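Local coordinates for superantigen-like protein (Staphylococcus aureus, PDB 4O1N) that probably acts as a secreted virulence protease that cleaves host proteins such as collagens and human cytokines, at residues K39-F44 / I83-L88. Sequence-based numbering, arbitrary orientation.
Sequences KNVTGF and IDVFIL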
loop_
_atom_site.group_PDB
_atom_site.type_symbol
_atom_site.label_atom_id
_atom_site.label_comp_id
_atom_site.label_asym_id
_atom_site.label_seq_id
_atom_site.Cartn_x
_atom_site.Cartn_y
_atom_site.Cartn_z
ATOM N N LYS A 39 7.602 -0.569 -11.322
ATOM C CA LYS A 39 7.187 -1.934 -11.709
ATOM C C LYS A 39 8.224 -2.676 -12.540
ATOM O O LYS A 39 9.018 -2.033 -13.246
ATOM C CB LYS A 39 5.893 -1.873 -12.484
ATOM C CG LYS A 39 4.870 -1.023 -11.756
ATOM C CD LYS A 39 3.437 -1.223 -12.236
ATOM C CE LYS A 39 2.494 -0.312 -11.455
ATOM N NZ LYS A 39 1.084 -0.412 -11.940
ATOM N N ASN A 40 8.201 -4.013 -12.455
ATOM C CA ASN A 40 9.173 -4.876 -13.153
ATOM C C ASN A 40 10.623 -4.552 -12.890
ATOM O O ASN A 40 11.421 -4.498 -13.806
ATOM C CB ASN A 40 8.933 -4.861 -14.634
ATOM C CG ASN A 40 7.515 -5.271 -14.973
ATOM O OD1 ASN A 40 7.239 -6.443 -15.237
ATOM N ND2 ASN A 40 6.605 -4.314 -14.955
ATOM N N VAL A 41 10.935 -4.366 -11.618
ATOM C CA VAL A 41 12.270 -4.156 -11.160
ATOM C C VAL A 41 12.876 -5.468 -10.683
ATOM O O VAL A 41 12.209 -6.485 -10.622
ATOM C CB VAL A 41 12.291 -3.127 -10.017
ATOM C CG1 VAL A 41 11.556 -1.922 -10.450
ATOM C CG2 VAL A 41 11.657 -3.629 -8.713
ATOM N N THR A 42 14.154 -5.402 -10.353
ATOM C CA THR A 42 14.891 -6.509 -9.819
ATOM C C THR A 42 15.469 -6.042 -8.506
ATOM O O THR A 42 15.918 -4.942 -8.411
ATOM C CB THR A 42 15.941 -6.998 -10.835
ATOM O OG1 THR A 42 15.230 -7.590 -11.936
ATOM C CG2 THR A 42 16.895 -8.094 -10.227
ATOM N N GLY A 43 15.380 -6.873 -7.477
ATOM C CA GLY A 43 15.977 -6.579 -6.190
ATOM C C GLY A 43 16.683 -7.796 -5.616
ATOM O O GLY A 43 16.468 -8.908 -6.096
ATOM N N PHE A 44 17.508 -7.569 -4.593
ATOM C CA PHE A 44 18.281 -8.631 -3.936
ATOM C C PHE A 44 17.759 -8.844 -2.522
ATOM O O PHE A 44 17.709 -7.910 -1.744
ATOM C CB PHE A 44 19.782 -8.287 -3.868
ATOM C CG PHE A 44 20.632 -9.442 -3.426
ATOM C CD1 PHE A 44 20.982 -10.443 -4.318
ATOM C CD2 PHE A 44 21.051 -9.549 -2.109
ATOM C CE1 PHE A 44 21.721 -11.525 -3.905
ATOM C CE2 PHE A 44 21.800 -10.623 -1.696
ATOM C CZ PHE A 44 22.134 -11.615 -2.598
ATOM N N ILE A 83 9.300 -8.177 -9.892
ATOM C CA ILE A 83 8.665 -7.658 -8.681
ATOM C C ILE A 83 8.322 -6.175 -8.920
ATOM O O ILE A 83 8.948 -5.515 -9.726
ATOM C CB ILE A 83 9.573 -7.844 -7.434
ATOM C CG1 ILE A 83 10.937 -7.176 -7.628
ATOM C CG2 ILE A 83 9.804 -9.329 -7.168
ATOM C CD1 ILE A 83 11.653 -6.877 -6.330
ATOM N N ASP A 84 7.282 -5.699 -8.265
ATOM C CA ASP A 84 6.909 -4.289 -8.276
ATOM C C ASP A 84 7.106 -3.825 -6.856
ATOM O O ASP A 84 6.966 -4.581 -5.898
ATOM C CB ASP A 84 5.425 -4.082 -8.629
ATOM C CG ASP A 84 5.043 -4.607 -10.020
ATOM O OD1 ASP A 84 5.926 -5.024 -10.817
ATOM O OD2 ASP A 84 3.824 -4.597 -10.328
ATOM N N VAL A 85 7.311 -2.552 -6.714
ATOM C CA VAL A 85 7.770 -2.006 -5.483
ATOM C C VAL A 85 6.972 -0.710 -5.168
ATOM O O VAL A 85 6.689 0.111 -6.064
ATOM C CB VAL A 85 9.284 -1.823 -5.677
ATOM C CG1 VAL A 85 9.744 -0.422 -5.362
ATOM C CG2 VAL A 85 10.041 -2.851 -4.877
ATOM N N PHE A 86 6.569 -0.553 -3.917
ATOM C CA PHE A 86 5.857 0.637 -3.438
ATOM C C PHE A 86 6.531 1.079 -2.136
ATOM O O PHE A 86 6.387 0.444 -1.089
ATOM C CB PHE A 86 4.387 0.302 -3.206
ATOM C CG PHE A 86 3.499 1.500 -2.969
ATOM C CD1 PHE A 86 2.747 2.040 -4.022
ATOM C CD2 PHE A 86 3.390 2.063 -1.712
ATOM C CE1 PHE A 86 1.935 3.129 -3.827
ATOM C CE2 PHE A 86 2.573 3.148 -1.500
ATOM C CZ PHE A 86 1.848 3.680 -2.552
ATOM N N ILE A 87 7.287 2.163 -2.235
ATOM C CA ILE A 87 8.307 2.518 -1.256
ATOM C C ILE A 87 7.985 3.851 -0.602
ATOM O O ILE A 87 7.732 4.844 -1.275
ATOM C CB ILE A 87 9.688 2.648 -1.944
ATOM C CG1 ILE A 87 10.270 1.273 -2.246
ATOM C CG2 ILE A 87 10.703 3.375 -1.066
ATOM C CD1 ILE A 87 11.402 1.320 -3.249
ATOM N N LEU A 88 8.027 3.859 0.713
ATOM C CA LEU A 88 7.716 5.035 1.487
ATOM C C LEU A 88 8.761 5.111 2.588
ATOM O O LEU A 88 9.064 4.093 3.211
ATOM C CB LEU A 88 6.287 4.905 2.029
ATOM C CG LEU A 88 5.868 5.953 3.056
ATOM C CD1 LEU A 88 4.347 6.103 3.065
ATOM C CD2 LEU A 88 6.352 5.635 4.457
#
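The aliphatic stem of Lys39 lies over one face of the Asp84 carboxylate, and the backbone N of Asn40 reaches OD1 obliquely from that same side, 36° out of the carboxylate plane. The resulting hydrogen bond is almost straight, with Asn40 N 3.0 Å from Asp84 OD1. Along the stem, Lys39 CB is 3.6 Å from OD1 of Asp84, and Lys39 CD is 3.9 Å from OD2. With CG anti to its carbonyl carbon (chi1 -49°) and an extended chain beyond, the lysine carries its ammonium past the carboxylate, leaving Lys39 NZ 5.3 Å from Asp84 OD2. The carboxylate has further partners in the hydroxyl of Ser107 at OD1 and Lys139, salt-bridged to OD2.

Asp84 suits this place because the chain turns a corner at Lys39 and Asn40, between strands 36-38 and 41-48, and a short acidic side chain can reach the amide at the bend. Just past it, Val41 and Ile83 form an antiparallel hydrogen-bonded pair: Val41 N gives a bond to Ile83 O, and a weak return bond runs from Ile83 N to Val41 O. The strand segments then diverge, their directions 82° apart. Branching at CB suits extended backbone and keeps carbon close to the strand; here the side chains cross at about a right angle, with Val41 CG2 3.8 Å from Ile83 CG1, and Val85 CG2 adds to the apolar side. Farther along, Ile83 CD1 comes within 3.9 Å of Gly43 N, where glycine presents only backbone to the methyl.

Chemically, the contact sets the Asp84 bond to the Asn40 amide beside the Val41-Ile83 packing, where two strands of the OB-fold domain meet. The salt bridge to Lys139 and the hydrogen bonds with Ser107 and Asn40 N would probably favour the carboxylate form, Lys39 being at most a longer-range electrostatic influence; the bond to Asn40 N probably helps to hold the chain at the corner.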